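Long-range contacts in microcin B17-processing protein McbC (Escherichia coli str. K-12 substr. MG1655, PDB 6GRH), which takes part in converting the inactive microcin B17 precursor into the active peptide, as an FMN-binding oxidoreductase of the nitroreductase family: residues Val131-Leu136 / Pro185-Val190; Leu230-Trp235 / Ile258-Gly263. One frame throughout, in Å; residues are numbered along the deposited sequence.

Interaction 1. Residues Val131-Leu136 / Pro185-Val190; sequences VFLCRL and PHFALV
Phe132-Arg135 runs antiparallel to Phe187-Val190, with 160° between the strand directions and the axes 4.7 Å apart at closest approach. Phe132 with Val190 and Cys134 with Ala188 are hydrogen-bonded pairs, each closed by two N-H...O bonds. Leu133 with Leu189 and Arg135 with Phe187 are the non-hydrogen-bonded pairs. The ladder gains one more rung past the strand, where Leu136 N donates to His186 O at 3.0 Å. A water then bridges the two ends by donating to both Leu136 O and Pro185 O.

Side chains alternate between the two faces of the sheet. Leu133, Phe187 and Leu189 share one face. CG of Leu133 is anti to the backbone N (chi1 166°), and its CD1 branch swings back over the neighbouring strand. There it reaches CD2 of Phe187 at 3.6 Å, meeting the ring obliquely, and CD2 of Leu189 at 4.0 Å. The same Leu189 methyl also touches Val131 CG1. On the other face, Cys134 SG lies 3.8 Å from Val190 CG2. Leu136 CD1 reaches Ala188 CB at 3.9 Å.

His186 and Phe187 both face Phe262 of the next strand, forming a classic beta bulge. The strands belong to the central sheet of the nitroreductase-family fold. Helix 97-108 covers Phe187 and Leu189, while helix 167-175 covers Cys134, Leu136 and Ala188. Strand 149-153 continues the sheet beyond 129-135, and the Phe132 ring stacks on His151 and packs on Phe62 of the second subunit.

Interaction 2. Residues Leu230-Trp235 / Ile258-Gly263; sequences LKNRVW and IVQFFG. With FMN (flavin mononucleotide), chain O.
Lys231-Trp235 pairs antiparallel with Val259-Gly263, at 163° between strand directions. This is the edge of the sheet that meets the flavin in the nitroreductase-family fold, and strand 231-235 is one of the two edge strands of that sheet within the chain. Lys231 with Gly263, Arg233 with Phe261 and Trp235 with Val259 are hydrogen-bonded pairs. Asn232 with Phe262 and Val234 with Gln260 are the non-hydrogen-bonded pairs between them.

On the face of Arg233, Trp235 and Phe261, the two rings make a T-shaped stack. CE2 of Phe261 points at the five-membered ring of Trp235, 3.4 Å from CG, with the planes at 76°. The opposite face of the indole is turned to FMN, and its CZ3 lies 3.4 Å from the flavin N3. The tryptophan is thus held between the phenyl edge and the cofactor.

On the other face, Gln260 NE2 donates to Asn232 OD1 at 3.1 Å. The oxygen lies near the glutamine's amide plane, but the donor stands above the carbonyl plane of the asparagine. Tyr191 OH bonds the other end of the Gln260 amide, at OE1, which should help fix its rotation. Val234 CG1 presses on Ile258 CG1 at 3.3 Å, closer than usual for two carbons, and the valine also lies against the flavin's C8 and C9.

The Arg233 chain is extended as far as CD and then bends (chi3 -75°), which brings its guanidinium to the flavin pyrimidine. Gly86 O and Ser85 O hold NE and NH2 of this group. Its NH1 donates to FMN N1 at 3.1 Å, in the guanidinium plane, and makes a second, weak bond to O2.

Along the chain, both segments of interaction 1 precede both segments of interaction 2. Their centres are 8 Å apart in one antiparallel sheet, where strands 187-194 and 254-263 are neighbours. Two probable backbone hydrogen bonds join them, Leu189 O to Gln260 N at 2.8 Å and Phe187 O to Phe262 N at 2.9 Å. Together they give four adjacent strands in the order 129-135, 187-194, 254-263, 231-235. Interaction 1 lies in the sheet interior, and interaction 2 reaches FMN directly. The flavin-contacting strand is therefore tied through continuous pairing to the middle of the sheet.

Interaction 1. Residues Val131-Leu136 / Pro185-Val190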
loop_
_atom_site.group_PDB
_atom_site.type_symbol
_atom_site.label_atom_id
_atom_site.label_comp_id
_atom_site.label_asym_id
_atom_site.label_seq_id
_atom_site.Cartn_x
_atom_site.Cartn_y
_atom_site.Cartn_z
ATOM N N VAL D 131 -3.518 -6.141 27.822
ATOM C CA VAL D 131 -4.096 -5.042 28.609
ATOM C C VAL D 131 -3.051 -4.467 29.560
ATOM O O VAL D 131 -2.445 -5.191 30.361
ATOM C CB VAL D 131 -5.281 -5.499 29.494
ATOM C CG1 VAL D 131 -5.946 -4.292 30.177
ATOM C CG2 VAL D 131 -6.280 -6.275 28.685
ATOM N N PHE D 132 -2.879 -3.157 29.491
ATOM C CA PHE D 132 -2.005 -2.446 30.391
ATOM C C PHE D 132 -2.841 -1.511 31.270
ATOM O O PHE D 132 -3.850 -0.966 30.827
ATOM C CB PHE D 132 -0.969 -1.670 29.597
ATOM C CG PHE D 132 0.088 -2.537 28.947
ATOM C CD1 PHE D 132 -0.140 -3.123 27.719
ATOM C CD2 PHE D 132 1.315 -2.757 29.572
ATOM C CE1 PHE D 132 0.845 -3.905 27.101
ATOM C CE2 PHE D 132 2.302 -3.540 28.972
ATOM C CZ PHE D 132 2.057 -4.137 27.746
ATOM N N LEU D 133 -2.420 -1.373 32.517
ATOM C CA LEU D 133 -3.111 -0.567 33.508
ATOM C C LEU D 133 -2.239 0.650 33.767
ATOM O O LEU D 133 -1.055 0.495 34.070
ATOM C CB LEU D 133 -3.289 -1.358 34.791
ATOM C CG LEU D 133 -3.690 -0.591 36.063
ATOM C CD1 LEU D 133 -5.055 0.052 35.888
ATOM C CD2 LEU D 133 -3.680 -1.566 37.223
ATOM N N CYS D 134 -2.819 1.842 33.623
ATOM C CA CYS D 134 -2.101 3.101 33.849
ATOM C C CYS D 134 -2.719 3.850 35.015
ATOM O O CYS D 134 -3.905 4.180 34.974
ATOM C CB CYS D 134 -2.130 3.965 32.576
ATOM S SG CYS D 134 -1.151 3.275 31.215
ATOM N N ARG D 135 -1.921 4.114 36.057
ATOM C CA ARG D 135 -2.381 4.838 37.243
ATOM C C ARG D 135 -2.202 6.339 36.982
ATOM O O ARG D 135 -1.102 6.773 36.671
ATOM C CB ARG D 135 -1.579 4.398 38.468
ATOM C CG ARG D 135 -1.870 5.174 39.734
ATOM C CD ARG D 135 -1.248 4.482 40.942
ATOM N NE ARG D 135 -1.392 5.278 42.148
ATOM C CZ ARG D 135 -0.586 6.282 42.518
ATOM N NH1 ARG D 135 0.464 6.655 41.781
ATOM N NH2 ARG D 135 -0.841 6.924 43.647
ATOM N N LEU D 136 -3.277 7.112 37.110
ATOM C CA LEU D 136 -3.320 8.504 36.616
ATOM C C LEU D 136 -3.557 9.583 37.651
ATOM O O LEU D 136 -3.512 10.771 37.301
ATOM C CB LEU D 136 -4.414 8.656 35.563
ATOM C CG LEU D 136 -4.293 7.780 34.322
ATOM C CD1 LEU D 136 -5.451 8.069 33.395
ATOM C CD2 LEU D 136 -2.969 8.047 33.643
ATOM N N PRO D 185 -9.445 11.417 35.410
ATOM C CA PRO D 185 -9.725 10.019 35.709
ATOM C C PRO D 185 -8.728 9.434 36.718
ATOM O O PRO D 185 -7.607 9.921 36.832
ATOM C CB PRO D 185 -9.616 9.322 34.350
ATOM C CG PRO D 185 -9.246 10.359 33.354
ATOM C CD PRO D 185 -8.886 11.611 34.070
ATOM N N HIS D 186 -9.139 8.387 37.430
ATOM C CA HIS D 186 -8.260 7.678 38.360
ATOM C C HIS D 186 -7.254 6.777 37.656
ATOM O O HIS D 186 -6.105 6.676 38.073
ATOM C CB HIS D 186 -9.071 6.837 39.353
ATOM C CG HIS D 186 -9.709 7.640 40.446
ATOM N ND1 HIS D 186 -10.984 8.159 40.346
ATOM C CD2 HIS D 186 -9.250 8.005 41.662
ATOM C CE1 HIS D 186 -11.284 8.799 41.462
ATOM N NE2 HIS D 186 -10.245 8.731 42.274
ATOM N N PHE D 187 -7.695 6.092 36.609
ATOM C CA PHE D 187 -6.825 5.185 35.897
ATOM C C PHE D 187 -7.314 4.973 34.484
ATOM O O PHE D 187 -8.411 5.406 34.137
ATOM C CB PHE D 187 -6.684 3.851 36.668
ATOM C CG PHE D 187 -7.933 3.006 36.727
ATOM C CD1 PHE D 187 -8.893 3.217 37.698
ATOM C CD2 PHE D 187 -8.105 1.936 35.848
ATOM C CE1 PHE D 187 -10.029 2.399 37.794
ATOM C CE2 PHE D 187 -9.245 1.138 35.915
ATOM C CZ PHE D 187 -10.202 1.369 36.907
ATOM N N ALA D 188 -6.464 4.345 33.670
ATOM C CA ALA D 188 -6.834 3.926 32.328
ATOM C C ALA D 188 -6.463 2.492 32.076
ATOM O O ALA D 188 -5.556 1.968 32.690
ATOM C CB ALA D 188 -6.165 4.809 31.294
ATOM N N LEU D 189 -7.183 1.865 31.158
ATOM C CA LEU D 189 -6.718 0.633 30.536
ATOM C C LEU D 189 -6.275 0.990 29.129
ATOM O O LEU D 189 -6.936 1.787 28.447
ATOM C CB LEU D 189 -7.790 -0.454 30.540
ATOM C CG LEU D 189 -8.240 -0.940 31.921
ATOM C CD1 LEU D 189 -9.331 -1.975 31.744
ATOM C CD2 LEU D 189 -7.064 -1.475 32.744
ATOM N N VAL D 190 -5.150 0.419 28.708
ATOM C CA VAL D 190 -4.636 0.575 27.358
ATOM C C VAL D 190 -4.553 -0.816 26.709
ATOM O O VAL D 190 -3.892 -1.716 27.232
ATOM C CB VAL D 190 -3.262 1.255 27.350
ATOM C CG1 VAL D 190 -2.807 1.516 25.920
ATOM C CG2 VAL D 190 -3.285 2.563 28.113
HETATM O O HOH W 1 -6.141 12.172 36.532
#

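Interaction 2. Residues Leu230-Trp235 / Ile258-Gly263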
loop_
_atom_site.group_PDB
_atom_site.type_symbol
_atom_site.label_atom_id
_atom_site.label_comp_id
_atom_site.label_asym_id
_atom_site.label_seq_id
_atom_site.Cartn_x
_atom_site.Cartn_y
_atom_site.Cartn_z
ATOM N N LEU D 230 -18.210 2.427 38.649
ATOM C CA LEU D 230 -17.210 3.267 38.001
ATOM C C LEU D 230 -17.826 3.858 36.744
ATOM O O LEU D 230 -18.687 3.238 36.122
ATOM C CB LEU D 230 -15.975 2.471 37.576
ATOM C CG LEU D 230 -14.898 2.127 38.580
ATOM C CD1 LEU D 230 -13.853 1.277 37.878
ATOM C CD2 LEU D 230 -14.266 3.372 39.178
ATOM N N LYS D 231 -17.381 5.052 36.373
ATOM C CA LYS D 231 -17.727 5.618 35.077
ATOM C C LYS D 231 -16.547 5.336 34.180
ATOM O O LYS D 231 -15.435 5.163 34.669
ATOM C CB LYS D 231 -17.972 7.121 35.176
ATOM C CG LYS D 231 -19.136 7.489 36.072
ATOM C CD LYS D 231 -20.469 7.019 35.508
ATOM C CE LYS D 231 -21.617 7.723 36.221
ATOM N NZ LYS D 231 -21.547 7.485 37.677
ATOM N N ASN D 232 -16.789 5.281 32.877
ATOM C CA ASN D 232 -15.718 4.987 31.931
ATOM C C ASN D 232 -15.958 5.665 30.599
ATOM O O ASN D 232 -17.103 5.981 30.245
ATOM C CB ASN D 232 -15.588 3.474 31.721
ATOM C CG ASN D 232 -16.542 2.961 30.664
ATOM O OD1 ASN D 232 -16.190 2.907 29.498
ATOM N ND2 ASN D 232 -17.788 2.709 31.049
ATOM N N ARG D 233 -14.873 5.849 29.848
ATOM C CA ARG D 233 -14.960 6.343 28.480
ATOM C C ARG D 233 -13.852 5.726 27.627
ATOM O O ARG D 233 -12.684 5.868 27.932
ATOM C CB ARG D 233 -14.866 7.875 28.430
ATOM C CG ARG D 233 -15.046 8.452 27.022
ATOM C CD ARG D 233 -15.159 9.967 26.982
ATOM N NE ARG D 233 -16.483 10.408 27.439
ATOM C CZ ARG D 233 -17.514 10.766 26.663
ATOM N NH1 ARG D 233 -17.432 10.778 25.339
ATOM N NH2 ARG D 233 -18.667 11.090 27.236
ATOM N N VAL D 234 -14.251 5.085 26.535
ATOM C CA VAL D 234 -13.316 4.609 25.515
ATOM C C VAL D 234 -12.842 5.843 24.773
ATOM O O VAL D 234 -13.611 6.756 24.542
ATOM C CB VAL D 234 -13.975 3.551 24.570
ATOM C CG1 VAL D 234 -12.962 2.989 23.570
ATOM C CG2 VAL D 234 -14.551 2.411 25.373
ATOM N N TRP D 235 -11.575 5.860 24.378
ATOM C CA TRP D 235 -10.934 7.084 23.972
ATOM C C TRP D 235 -9.886 6.825 22.886
ATOM O O TRP D 235 -8.953 6.069 23.085
ATOM C CB TRP D 235 -10.274 7.663 25.207
ATOM C CG TRP D 235 -9.664 8.985 25.080
ATOM C CD1 TRP D 235 -8.342 9.276 24.839
ATOM C CD2 TRP D 235 -10.310 10.220 25.327
ATOM N NE1 TRP D 235 -8.142 10.632 24.894
ATOM C CE2 TRP D 235 -9.333 11.237 25.206
ATOM C CE3 TRP D 235 -11.624 10.576 25.651
ATOM C CZ2 TRP D 235 -9.641 12.572 25.356
ATOM C CZ3 TRP D 235 -11.925 11.900 25.813
ATOM C CH2 TRP D 235 -10.935 12.898 25.672
ATOM N N ILE D 258 -6.394 1.385 21.643
ATOM C CA ILE D 258 -7.463 2.160 22.249
ATOM C C ILE D 258 -7.155 2.318 23.731
ATOM O O ILE D 258 -6.502 1.460 24.351
ATOM C CB ILE D 258 -8.847 1.510 21.974
ATOM C CG1 ILE D 258 -9.990 2.487 22.143
ATOM C CG2 ILE D 258 -9.078 0.271 22.816
ATOM C CD1 ILE D 258 -10.038 3.553 21.074
ATOM N N VAL D 259 -7.577 3.448 24.270
ATOM C CA VAL D 259 -7.433 3.763 25.683
ATOM C C VAL D 259 -8.839 3.787 26.289
ATOM O O VAL D 259 -9.819 4.086 25.595
ATOM C CB VAL D 259 -6.702 5.114 25.853
ATOM C CG1 VAL D 259 -6.730 5.597 27.304
ATOM C CG2 VAL D 259 -5.258 5.001 25.368
ATOM N N GLN D 260 -8.949 3.448 27.562
ATOM C CA GLN D 260 -10.238 3.471 28.255
ATOM C C GLN D 260 -10.029 4.050 29.630
ATOM O O GLN D 260 -9.313 3.474 30.454
ATOM C CB GLN D 260 -10.853 2.077 28.344
ATOM C CG GLN D 260 -12.292 2.044 28.831
ATOM C CD GLN D 260 -12.890 0.654 28.754
ATOM O OE1 GLN D 260 -12.164 -0.344 28.670
ATOM N NE2 GLN D 260 -14.226 0.573 28.843
ATOM N N PHE D 261 -10.648 5.192 29.867
ATOM C CA PHE D 261 -10.510 5.908 31.139
ATOM C C PHE D 261 -11.571 5.460 32.124
ATOM O O PHE D 261 -12.685 5.148 31.719
ATOM C CB PHE D 261 -10.635 7.416 30.909
ATOM C CG PHE D 261 -9.461 8.011 30.190
ATOM C CD1 PHE D 261 -8.218 8.070 30.810
ATOM C CD2 PHE D 261 -9.585 8.503 28.908
ATOM C CE1 PHE D 261 -7.134 8.612 30.164
ATOM C CE2 PHE D 261 -8.501 9.063 28.260
ATOM C CZ PHE D 261 -7.268 9.104 28.879
ATOM N N PHE D 262 -11.210 5.435 33.408
ATOM C CA PHE D 262 -12.124 5.043 34.475
ATOM C C PHE D 262 -12.021 6.002 35.630
ATOM O O PHE D 262 -10.930 6.505 35.945
ATOM C CB PHE D 262 -11.809 3.643 34.998
ATOM C CG PHE D 262 -12.003 2.569 33.981
ATOM C CD1 PHE D 262 -10.978 2.246 33.095
ATOM C CD2 PHE D 262 -13.223 1.908 33.874
ATOM C CE1 PHE D 262 -11.148 1.257 32.152
ATOM C CE2 PHE D 262 -13.403 0.923 32.917
ATOM C CZ PHE D 262 -12.369 0.597 32.056
ATOM N N GLY D 263 -13.148 6.203 36.298
ATOM C CA GLY D 263 -13.196 7.103 37.424
ATOM C C GLY D 263 -14.581 7.475 37.909
ATOM O O GLY D 263 -15.553 6.743 37.687
HETATM N N1 FMN O . -15.235 10.066 23.325
HETATM C C2 FMN O . -14.463 11.181 23.389
HETATM O O2 FMN O . -14.907 12.149 24.031
HETATM N N3 FMN O . -13.252 11.263 22.786
HETATM C C4 FMN O . -12.725 10.230 22.087
HETATM O O4 FMN O . -11.602 10.315 21.543
HETATM C C4A FMN O . -13.514 8.980 21.957
HETATM N N5 FMN O . -13.068 7.906 21.264
HETATM C C5A FMN O . -13.813 6.772 21.180
HETATM C C6 FMN O . -13.314 5.684 20.470
HETATM C C7 FMN O . -14.042 4.504 20.355
HETATM C C7M FMN O . -13.475 3.343 19.574
HETATM C C8 FMN O . -15.370 4.391 21.013
HETATM C C8M FMN O . -16.163 3.121 20.899
HETATM C C9 FMN O . -15.882 5.471 21.734
HETATM C C9A FMN O . -15.153 6.673 21.849
HETATM N N10 FMN O . -15.639 7.797 22.576
HETATM C C10 FMN O . -14.835 8.962 22.641
HETATM C "C1'" FMN O . -16.934 7.789 23.267
HETATM C "C2'" FMN O . -18.043 8.096 22.285
HETATM O "O2'" FMN O . -17.961 9.481 21.894
HETATM C "C3'" FMN O . -19.397 7.733 22.904
HETATM O "O3'" FMN O . -19.483 6.313 23.082
HETATM C "C4'" FMN O . -20.583 8.200 22.066
HETATM O "O4'" FMN O . -20.570 9.626 21.982
HETATM C "C5'" FMN O . -21.938 7.789 22.637
HETATM O "O5'" FMN O . -22.062 8.300 23.963
HETATM P P FMN O . -22.319 7.323 25.206
HETATM O O1P FMN O . -21.140 6.381 25.273
HETATM O O2P FMN O . -22.365 8.277 26.383
HETATM O O3P FMN O . -23.631 6.700 24.843
#